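Putative 4-amino-4-deoxychorismate lyase (Thermus thermophilus, PDB 2ZGI) binds pyridoxal 5'-phosphate and is probably a lyase of the class-IV aminotransferase family, perhaps acting on 4-amino-4-deoxychorismate. Local coordinates at residues R44-R47 against H48-L52; R117-P120 against D121-R124; G179-I183 against T184-V188. All blocks are in the same frame, centred on the assembly; numbering follows the deposited sequence.

Contact 1 (R44-R47 against H48-L52); sequences RLRR and HALAL. With PLP (pyridoxal-5'-phosphate), chain P; SO4 (sulfate ion), chain O.
R44 and H48 sit one helical turn apart on helix 38-51, and their side chains show how an i, i+4 pair can serve two anions at once. The backbone joins them through H48 N and R44 O, 2.8 Å apart. From its CB, R44 sends CG anti to the backbone N (chi1 -176°), which lays this methylene over one face of the imidazole, 3.5 Å from the ring centroid, a CH-pi contact. CD, the next atom, passes H48 CE1 and lies near a sulfate oxygen. A bend at chi3 (73°) then carries the guanidinium past the ring to the cofactor, where NH1 gives a hydrogen bond of 2.6 Å to PLP O3P and NH2 a weak one to the same oxygen; NH2 also binds T26.

The sulfate, probably from the crystallisation liquor, is gripped from two sides. H48 NE2 donates to SO4 O4 at 2.7 Å, while R47 NE reaches SO4 O3 at 2.7 Å by an almost straight bond (177°). Farther out, the R46 guanidinium has L50 CD1 over one face. While R46 and L50 lie away from the cofactor, helix 38-51 presents R44 to the PLP pocket as a phosphate-binding arginine.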
loop_
_atom_site.group_PDB
_atom_site.type_symbol
_atom_site.label_atom_id
_atom_site.label_comp_id
_atom_site.label_asym_id
_atom_site.label_seq_id
_atom_site.Cartn_x
_atom_site.Cartn_y
_atom_site.Cartn_z
ATOM N N ARG D 44 -14.966 -22.395 -18.990
ATOM C CA ARG D 44 -14.421 -21.558 -17.910
ATOM C C ARG D 44 -14.868 -22.017 -16.521
ATOM O O ARG D 44 -14.051 -22.109 -15.602
ATOM C CB ARG D 44 -14.793 -20.089 -18.106
ATOM C CG ARG D 44 -14.146 -19.189 -17.024
ATOM C CD ARG D 44 -14.302 -17.712 -17.331
ATOM N NE ARG D 44 -15.680 -17.302 -17.096
ATOM C CZ ARG D 44 -16.161 -16.086 -17.343
ATOM N NH1 ARG D 44 -15.365 -15.122 -17.847
ATOM N NH2 ARG D 44 -17.450 -15.846 -17.104
ATOM N N LEU D 45 -16.168 -22.293 -16.376
ATOM C CA LEU D 45 -16.762 -22.681 -15.095
ATOM C C LEU D 45 -16.105 -23.947 -14.560
ATOM O O LEU D 45 -15.744 -24.028 -13.385
ATOM C CB LEU D 45 -18.300 -22.860 -15.231
ATOM C CG LEU D 45 -19.113 -23.121 -13.954
ATOM C CD1 LEU D 45 -19.049 -21.908 -13.002
ATOM C CD2 LEU D 45 -20.592 -23.507 -14.236
ATOM N N ARG D 46 -15.919 -24.944 -15.430
ATOM C CA ARG D 46 -15.175 -26.146 -15.033
ATOM C C ARG D 46 -13.732 -25.821 -14.628
ATOM O O ARG D 46 -13.225 -26.404 -13.677
ATOM C CB ARG D 46 -15.158 -27.178 -16.177
ATOM C CG ARG D 46 -14.358 -28.446 -15.903
ATOM C CD ARG D 46 -14.553 -29.412 -17.079
ATOM N NE ARG D 46 -14.233 -30.772 -16.666
ATOM C CZ ARG D 46 -13.007 -31.301 -16.669
ATOM N NH1 ARG D 46 -11.951 -30.590 -17.092
ATOM N NH2 ARG D 46 -12.833 -32.555 -16.244
ATOM N N ARG D 47 -13.078 -24.927 -15.372
ATOM C CA ARG D 47 -11.680 -24.552 -15.096
ATOM C C ARG D 47 -11.564 -23.862 -13.732
ATOM O O ARG D 47 -10.701 -24.181 -12.927
ATOM C CB ARG D 47 -11.138 -23.612 -16.173
ATOM C CG ARG D 47 -10.562 -24.317 -17.417
ATOM C CD ARG D 47 -9.713 -23.378 -18.263
ATOM N NE ARG D 47 -10.440 -22.186 -18.707
ATOM C CZ ARG D 47 -11.113 -22.111 -19.855
ATOM N NH1 ARG D 47 -11.157 -23.171 -20.670
ATOM N NH2 ARG D 47 -11.726 -20.988 -20.198
ATOM N N HIS D 48 -12.470 -22.927 -13.481
ATOM C CA HIS D 48 -12.506 -22.214 -12.219
ATOM C C HIS D 48 -12.808 -23.134 -11.026
ATOM O O HIS D 48 -12.099 -23.090 -10.004
ATOM C CB HIS D 48 -13.480 -21.037 -12.349
ATOM C CG HIS D 48 -12.947 -19.944 -13.224
ATOM N ND1 HIS D 48 -13.565 -18.722 -13.372
ATOM C CD2 HIS D 48 -11.822 -19.887 -13.976
ATOM C CE1 HIS D 48 -12.853 -17.964 -14.193
ATOM N NE2 HIS D 48 -11.794 -18.656 -14.583
ATOM N N ALA D 49 -13.804 -24.010 -11.176
ATOM C CA ALA D 49 -14.100 -25.023 -10.158
ATOM C C ALA D 49 -12.899 -25.917 -9.864
ATOM O O ALA D 49 -12.519 -26.108 -8.713
ATOM C CB ALA D 49 -15.350 -25.873 -10.573
ATOM N N LEU D 50 -12.270 -26.456 -10.908
ATOM C CA LEU D 50 -11.138 -27.353 -10.661
ATOM C C LEU D 50 -9.955 -26.626 -9.973
ATOM O O LEU D 50 -9.293 -27.208 -9.098
ATOM C CB LEU D 50 -10.725 -28.143 -11.926
ATOM C CG LEU D 50 -11.753 -28.782 -12.911
ATOM C CD1 LEU D 50 -11.204 -29.990 -13.703
ATOM C CD2 LEU D 50 -13.191 -29.116 -12.351
ATOM N N ALA D 51 -9.726 -25.357 -10.325
ATOM C CA ALA D 51 -8.606 -24.590 -9.756
ATOM C C ALA D 51 -8.774 -24.376 -8.241
ATOM O O ALA D 51 -7.804 -24.272 -7.501
ATOM C CB ALA D 51 -8.452 -23.234 -10.480
ATOM N N LEU D 52 -10.020 -24.369 -7.789
ATOM C CA LEU D 52 -10.340 -23.979 -6.445
ATOM C C LEU D 52 -10.789 -25.186 -5.617
ATOM O O LEU D 52 -11.379 -25.034 -4.543
ATOM C CB LEU D 52 -11.406 -22.874 -6.499
ATOM C CG LEU D 52 -10.821 -21.580 -7.112
ATOM C CD1 LEU D 52 -11.807 -20.468 -7.066
ATOM C CD2 LEU D 52 -9.542 -21.159 -6.406
HETATM N N1 PLP P . -14.887 -8.652 -14.401
HETATM C C2 PLP P . -15.392 -9.297 -13.329
HETATM C C2A PLP P . -14.845 -8.987 -11.965
HETATM C C3 PLP P . -16.425 -10.226 -13.489
HETATM O O3 PLP P . -16.903 -10.852 -12.377
HETATM C C4 PLP P . -16.895 -10.502 -14.779
HETATM C C4A PLP P . -17.976 -11.526 -15.057
HETATM C C5 PLP P . -16.331 -9.844 -15.869
HETATM C C6 PLP P . -15.316 -8.918 -15.633
HETATM C C5A PLP P . -16.810 -10.059 -17.289
HETATM O O4P PLP P . -16.584 -11.369 -17.811
HETATM P P PLP P . -17.414 -11.991 -19.031
HETATM O O1P PLP P . -17.110 -11.160 -20.253
HETATM O O2P PLP P . -18.893 -11.925 -18.721
HETATM O O3P PLP P . -16.849 -13.373 -19.014
HETATM S S SO4 O . -9.948 -18.608 -17.476
HETATM O O1 SO4 O . -8.591 -18.424 -16.944
HETATM O O2 SO4 O . -9.998 -18.439 -18.919
HETATM O O3 SO4 O . -10.446 -19.950 -17.151
HETATM O O4 SO4 O . -10.789 -17.560 -16.882
#

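Contact 2 (R117-P120 against D121-R124); sequences RVHP and DLAR
H119 and D121 meet where the chain leaves strand 111-117 and turns back on itself, a worked case of a side chain bonding to the backbone just ahead of it. Among the polar contacts, the main one is the bond from D121 N to H119 ND1, 2.7 Å long at 159°, with the donor 22° out of the ring plane. A chi1 of -170° puts the imidazole beside its own carbonyl carbon, and the turn about chi2 presents ND1 to D121 N; L122 N adds a weak bond to the same nitrogen. Since ND1 accepts here, its proton should lie on NE2, in keeping with the bond from NE2 to R117 O of the second subunit. The H119 carbonyl oxygen takes two further weak bonds, from L122 N at 3.3 Å and A123 N at 3.0 Å, which close the turn. D121 OD1 forms a salt bridge with R117 NH2 of the second subunit.

Van der Waals contacts complete it. P120 CD lies over one face of the imidazole, while D121 OD2 comes to 3.1 Å from H119 CE1, carboxylate and ring planes being oblique to each other. Deeper down, V118 CG2 packs on A123 CB at 3.5 Å, a small apolar contact between the two arms of the turn.

Replacing H119 with a leucine would probably leave D121 N without its acceptor and R117 O of the second subunit without its donor, weakening the turn and the interface together.

H119-L122 is thus a type I beta turn with P120 and D121 at its corners, its first residue also accepting the D121 amide through ND1, set at a subunit interface where H119 and D121 bond R117 of the second subunit and R117 returns both bonds.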
loop_
_atom_site.group_PDB
_atom_site.type_symbol
_atom_site.label_atom_id
_atom_site.label_comp_id
_atom_site.label_asym_id
_atom_site.label_seq_id
_atom_site.Cartn_x
_atom_site.Cartn_y
_atom_site.Cartn_z
ATOM N N ARG D 117 -8.910 -3.347 -4.225
ATOM C CA ARG D 117 -8.044 -4.325 -4.894
ATOM C C ARG D 117 -8.783 -5.655 -5.127
ATOM O O ARG D 117 -9.660 -6.031 -4.328
ATOM C CB ARG D 117 -6.798 -4.620 -4.031
ATOM C CG ARG D 117 -5.616 -3.647 -4.235
ATOM C CD ARG D 117 -5.924 -2.230 -3.826
ATOM N NE ARG D 117 -6.253 -2.121 -2.407
ATOM C CZ ARG D 117 -5.366 -1.964 -1.423
ATOM N NH1 ARG D 117 -4.074 -1.944 -1.682
ATOM N NH2 ARG D 117 -5.775 -1.893 -0.159
ATOM N N VAL D 118 -8.427 -6.335 -6.221
ATOM C CA VAL D 118 -8.704 -7.775 -6.384
ATOM C C VAL D 118 -7.876 -8.603 -5.372
ATOM O O VAL D 118 -6.889 -8.099 -4.761
ATOM C CB VAL D 118 -8.461 -8.241 -7.837
ATOM C CG1 VAL D 118 -9.319 -7.421 -8.789
ATOM C CG2 VAL D 118 -6.962 -8.104 -8.231
ATOM N N HIS D 119 -8.314 -9.836 -5.129
ATOM C CA HIS D 119 -7.503 -10.742 -4.363
ATOM C C HIS D 119 -6.356 -11.323 -5.194
ATOM O O HIS D 119 -6.551 -11.742 -6.347
ATOM C CB HIS D 119 -8.300 -11.860 -3.717
ATOM C CG HIS D 119 -7.483 -12.639 -2.739
ATOM N ND1 HIS D 119 -6.550 -13.574 -3.134
ATOM C CD2 HIS D 119 -7.392 -12.558 -1.393
ATOM C CE1 HIS D 119 -5.955 -14.074 -2.070
ATOM N NE2 HIS D 119 -6.449 -13.475 -1.002
ATOM N N PRO D 120 -5.145 -11.344 -4.616
ATOM C CA PRO D 120 -3.979 -11.757 -5.363
ATOM C C PRO D 120 -4.141 -13.164 -5.928
ATOM O O PRO D 120 -3.654 -13.445 -7.017
ATOM C CB PRO D 120 -2.867 -11.726 -4.309
ATOM C CG PRO D 120 -3.302 -10.704 -3.388
ATOM C CD PRO D 120 -4.779 -10.874 -3.267
ATOM N N ASP D 121 -4.824 -14.033 -5.201
ATOM C CA ASP D 121 -4.913 -15.429 -5.629
ATOM C C ASP D 121 -6.211 -15.799 -6.356
ATOM O O ASP D 121 -6.267 -16.838 -7.015
ATOM C CB ASP D 121 -4.703 -16.377 -4.443
ATOM C CG ASP D 121 -3.381 -16.162 -3.735
ATOM O OD1 ASP D 121 -2.292 -16.343 -4.322
ATOM O OD2 ASP D 121 -3.450 -15.812 -2.551
ATOM N N LEU D 122 -7.242 -14.975 -6.214
ATOM C CA LEU D 122 -8.553 -15.285 -6.779
ATOM C C LEU D 122 -8.986 -14.380 -7.922
ATOM O O LEU D 122 -10.093 -14.550 -8.470
ATOM C CB LEU D 122 -9.620 -15.292 -5.682
ATOM C CG LEU D 122 -9.372 -16.117 -4.404
ATOM C CD1 LEU D 122 -10.554 -15.958 -3.449
ATOM C CD2 LEU D 122 -9.068 -17.606 -4.672
ATOM N N ALA D 123 -8.142 -13.405 -8.272
ATOM C CA ALA D 123 -8.480 -12.396 -9.278
ATOM C C ALA D 123 -8.802 -13.006 -10.636
ATOM O O ALA D 123 -9.597 -12.464 -11.418
ATOM C CB ALA D 123 -7.316 -11.418 -9.437
ATOM N N ARG D 124 -8.189 -14.147 -10.909
ATOM C CA ARG D 124 -8.325 -14.762 -12.210
ATOM C C ARG D 124 -9.579 -15.632 -12.274
ATOM O O ARG D 124 -9.968 -16.048 -13.371
ATOM C CB ARG D 124 -7.081 -15.581 -12.549
ATOM C CG ARG D 124 -6.661 -16.531 -11.423
ATOM C CD ARG D 124 -5.307 -17.228 -11.712
ATOM N NE ARG D 124 -5.361 -17.930 -12.990
ATOM C CZ ARG D 124 -4.404 -18.714 -13.489
ATOM N NH1 ARG D 124 -3.267 -18.922 -12.833
ATOM N NH2 ARG D 124 -4.596 -19.289 -14.664
#

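Contact 3 (G179-I183 against T184-V188); sequences GLEGI and TREKV. With PLP (pyridoxal-5'-phosphate), chain P.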
loop_
_atom_site.group_PDB
_atom_site.type_symbol
_atom_site.label_atom_id
_atom_site.label_comp_id
_atom_site.label_asym_id
_atom_site.label_seq_id
_atom_site.Cartn_x
_atom_site.Cartn_y
_atom_site.Cartn_z
ATOM N N GLY D 179 -6.778 -9.297 -14.006
ATOM C CA GLY D 179 -8.120 -9.523 -13.491
ATOM C C GLY D 179 -8.663 -10.847 -14.010
ATOM O O GLY D 179 -7.910 -11.786 -14.265
ATOM N N LEU D 180 -9.976 -10.911 -14.172
ATOM C CA LEU D 180 -10.628 -12.068 -14.779
ATOM C C LEU D 180 -10.400 -12.050 -16.288
ATOM O O LEU D 180 -10.566 -11.010 -16.919
ATOM C CB LEU D 180 -12.134 -12.003 -14.465
ATOM C CG LEU D 180 -13.061 -13.017 -15.158
ATOM C CD1 LEU D 180 -12.640 -14.437 -14.852
ATOM C CD2 LEU D 180 -14.471 -12.782 -14.721
ATOM N N GLU D 181 -9.997 -13.177 -16.873
ATOM C CA GLU D 181 -10.089 -13.306 -18.330
ATOM C C GLU D 181 -11.568 -13.502 -18.666
ATOM O O GLU D 181 -12.111 -14.636 -18.618
ATOM C CB GLU D 181 -9.238 -14.434 -18.928
ATOM C CG GLU D 181 -8.915 -14.209 -20.434
ATOM C CD GLU D 181 -8.329 -15.467 -21.131
ATOM O OE1 GLU D 181 -7.093 -15.553 -21.255
ATOM O OE2 GLU D 181 -9.095 -16.369 -21.543
ATOM N N GLY D 182 -12.213 -12.380 -18.939
ATOM C CA GLY D 182 -13.557 -12.352 -19.418
ATOM C C GLY D 182 -13.658 -13.004 -20.787
ATOM O O GLY D 182 -12.752 -12.893 -21.640
ATOM N N ILE D 183 -14.781 -13.682 -20.980
ATOM C CA ILE D 183 -15.110 -14.314 -22.238
ATOM C C ILE D 183 -15.406 -13.242 -23.284
ATOM O O ILE D 183 -14.938 -13.351 -24.419
ATOM C CB ILE D 183 -16.294 -15.311 -22.035
ATOM C CG1 ILE D 183 -15.775 -16.554 -21.305
ATOM C CG2 ILE D 183 -16.974 -15.684 -23.370
ATOM C CD1 ILE D 183 -16.829 -17.319 -20.512
ATOM N N THR D 184 -16.171 -12.209 -22.911
ATOM C CA THR D 184 -16.543 -11.159 -23.857
ATOM C C THR D 184 -15.301 -10.470 -24.395
ATOM O O THR D 184 -15.169 -10.301 -25.600
ATOM C CB THR D 184 -17.535 -10.129 -23.264
ATOM O OG1 THR D 184 -18.644 -10.829 -22.684
ATOM C CG2 THR D 184 -18.058 -9.223 -24.341
ATOM N N ARG D 185 -14.374 -10.128 -23.508
ATOM C CA ARG D 185 -13.145 -9.457 -23.924
ATOM C C ARG D 185 -12.388 -10.244 -25.009
ATOM O O ARG D 185 -12.017 -9.696 -26.062
ATOM C CB ARG D 185 -12.240 -9.220 -22.724
ATOM C CG ARG D 185 -11.076 -8.333 -23.090
ATOM C CD ARG D 185 -10.552 -7.566 -21.894
ATOM N NE ARG D 185 -10.076 -8.450 -20.833
ATOM C CZ ARG D 185 -9.507 -8.006 -19.724
ATOM N NH1 ARG D 185 -9.334 -6.691 -19.548
ATOM N NH2 ARG D 185 -9.093 -8.878 -18.803
ATOM N N GLU D 186 -12.184 -11.530 -24.754
ATOM C CA GLU D 186 -11.560 -12.418 -25.748
ATOM C C GLU D 186 -12.286 -12.425 -27.103
ATOM O O GLU D 186 -11.660 -12.423 -28.160
ATOM C CB GLU D 186 -11.402 -13.821 -25.167
ATOM C CG GLU D 186 -10.401 -13.862 -23.992
ATOM C CD GLU D 186 -9.007 -13.361 -24.373
ATOM O OE1 GLU D 186 -8.550 -13.600 -25.534
ATOM O OE2 GLU D 186 -8.377 -12.712 -23.506
ATOM N N LYS D 187 -13.609 -12.416 -27.061
ATOM C CA LYS D 187 -14.404 -12.325 -28.267
ATOM C C LYS D 187 -14.196 -10.968 -28.928
ATOM O O LYS D 187 -14.069 -10.896 -30.146
ATOM C CB LYS D 187 -15.893 -12.562 -27.977
ATOM C CG LYS D 187 -16.236 -13.929 -27.366
ATOM C CD LYS D 187 -15.532 -15.102 -28.041
ATOM C CE LYS D 187 -16.245 -16.401 -27.693
ATOM N NZ LYS D 187 -16.090 -17.426 -28.730
ATOM N N VAL D 188 -14.151 -9.900 -28.130
ATOM C CA VAL D 188 -13.935 -8.566 -28.690
ATOM C C VAL D 188 -12.557 -8.486 -29.377
ATOM O O VAL D 188 -12.449 -7.972 -30.500
ATOM C CB VAL D 188 -14.162 -7.431 -27.671
ATOM C CG1 VAL D 188 -13.697 -6.104 -28.242
ATOM C CG2 VAL D 188 -15.650 -7.329 -27.299
HETATM N N1 PLP P . -14.887 -8.652 -14.401
HETATM C C2 PLP P . -15.392 -9.297 -13.329
HETATM C C2A PLP P . -14.845 -8.987 -11.965
HETATM C C3 PLP P . -16.425 -10.226 -13.489
HETATM O O3 PLP P . -16.903 -10.852 -12.377
HETATM C C4 PLP P . -16.895 -10.502 -14.779
HETATM C C4A PLP P . -17.976 -11.526 -15.057
HETATM C C5 PLP P . -16.331 -9.844 -15.869
HETATM C C6 PLP P . -15.316 -8.918 -15.633
HETATM C C5A PLP P . -16.810 -10.059 -17.289
HETATM O O4P PLP P . -16.584 -11.369 -17.811
HETATM P P PLP P . -17.414 -11.991 -19.031
HETATM O O1P PLP P . -17.110 -11.160 -20.253
HETATM O O2P PLP P . -18.893 -11.925 -18.721
HETATM O O3P PLP P . -16.849 -13.373 -19.014
HETATM O O HOH W 1 -7.441 -9.078 -16.734
HETATM O O HOH W 2 -10.608 -11.020 -20.254
#
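The backbone runs extended through L180 and E181, then enters helix 183-194 at the N-cap G182, whose carbonyl oxygen accepts a weak bond from E186 N before I183 O takes a firmer one from K187 N at 3.1 Å. In this first turn the amides of I183 and T184 still point out of the helix, and both are spent on the cofactor: I183 N bonds PLP O3P at 2.9 Å and T184 N bonds PLP O1P at 3.0 Å.

Among the side chains, T184 adds a third bond to the phosphate, its OG1 donating to PLP O1P at 2.9 Å; chi1 of -51° sets this hydroxyl beside its own backbone N, so one oxygen is gripped twice by one residue. L180 reaches the cofactor through CD2, 3.3 Å from PLP C4. G182 leaves room for the phosphate ester, because a beta carbon there would be crowded by PLP O4P.

R185 turns back along the loop and holds it through water. Its NE bonds one water at 2.7 Å, which donates to G182 O and weakly to L180 O; NH2 bonds another, which also receives G179 N. NH1 goes to P165 O. Nearby, E181 and E186 cross at about a right angle, with E181 OE1 and E186 OE2 3.8 Å apart, a like-charge approach that the salt bridge of E186 OE2 to R201 probably offsets.

This helix N-terminus, where the helix dipole would favour an anion, is one part of the phosphate-binding cup familiar from PLP enzymes, completed here by R44 NH1 and S218 OG.

How the contacts relate
Along the chain the three contacts come in series, 1, 2 and 3, yet they converge in space, their centres forming a triangle about 15 to 16 Å on a side. Contact 1 lies on helix 38-51, beside strand 24-31 of the antiparallel sheet. Contact 3 opens helix 183-194, after strand 172-176 of the mixed sheet. Between them in sequence comes the loop of contact 2, leading to helix 131-142. L180 links all three, its CD1 meeting H48 CE1 at 3.6 Å and R124 O at 3.5 Å. Contacts 1 and 3 share the cofactor, so its phosphate is held by elements distant in sequence, while contact 2 ties this neighbourhood to the second subunit.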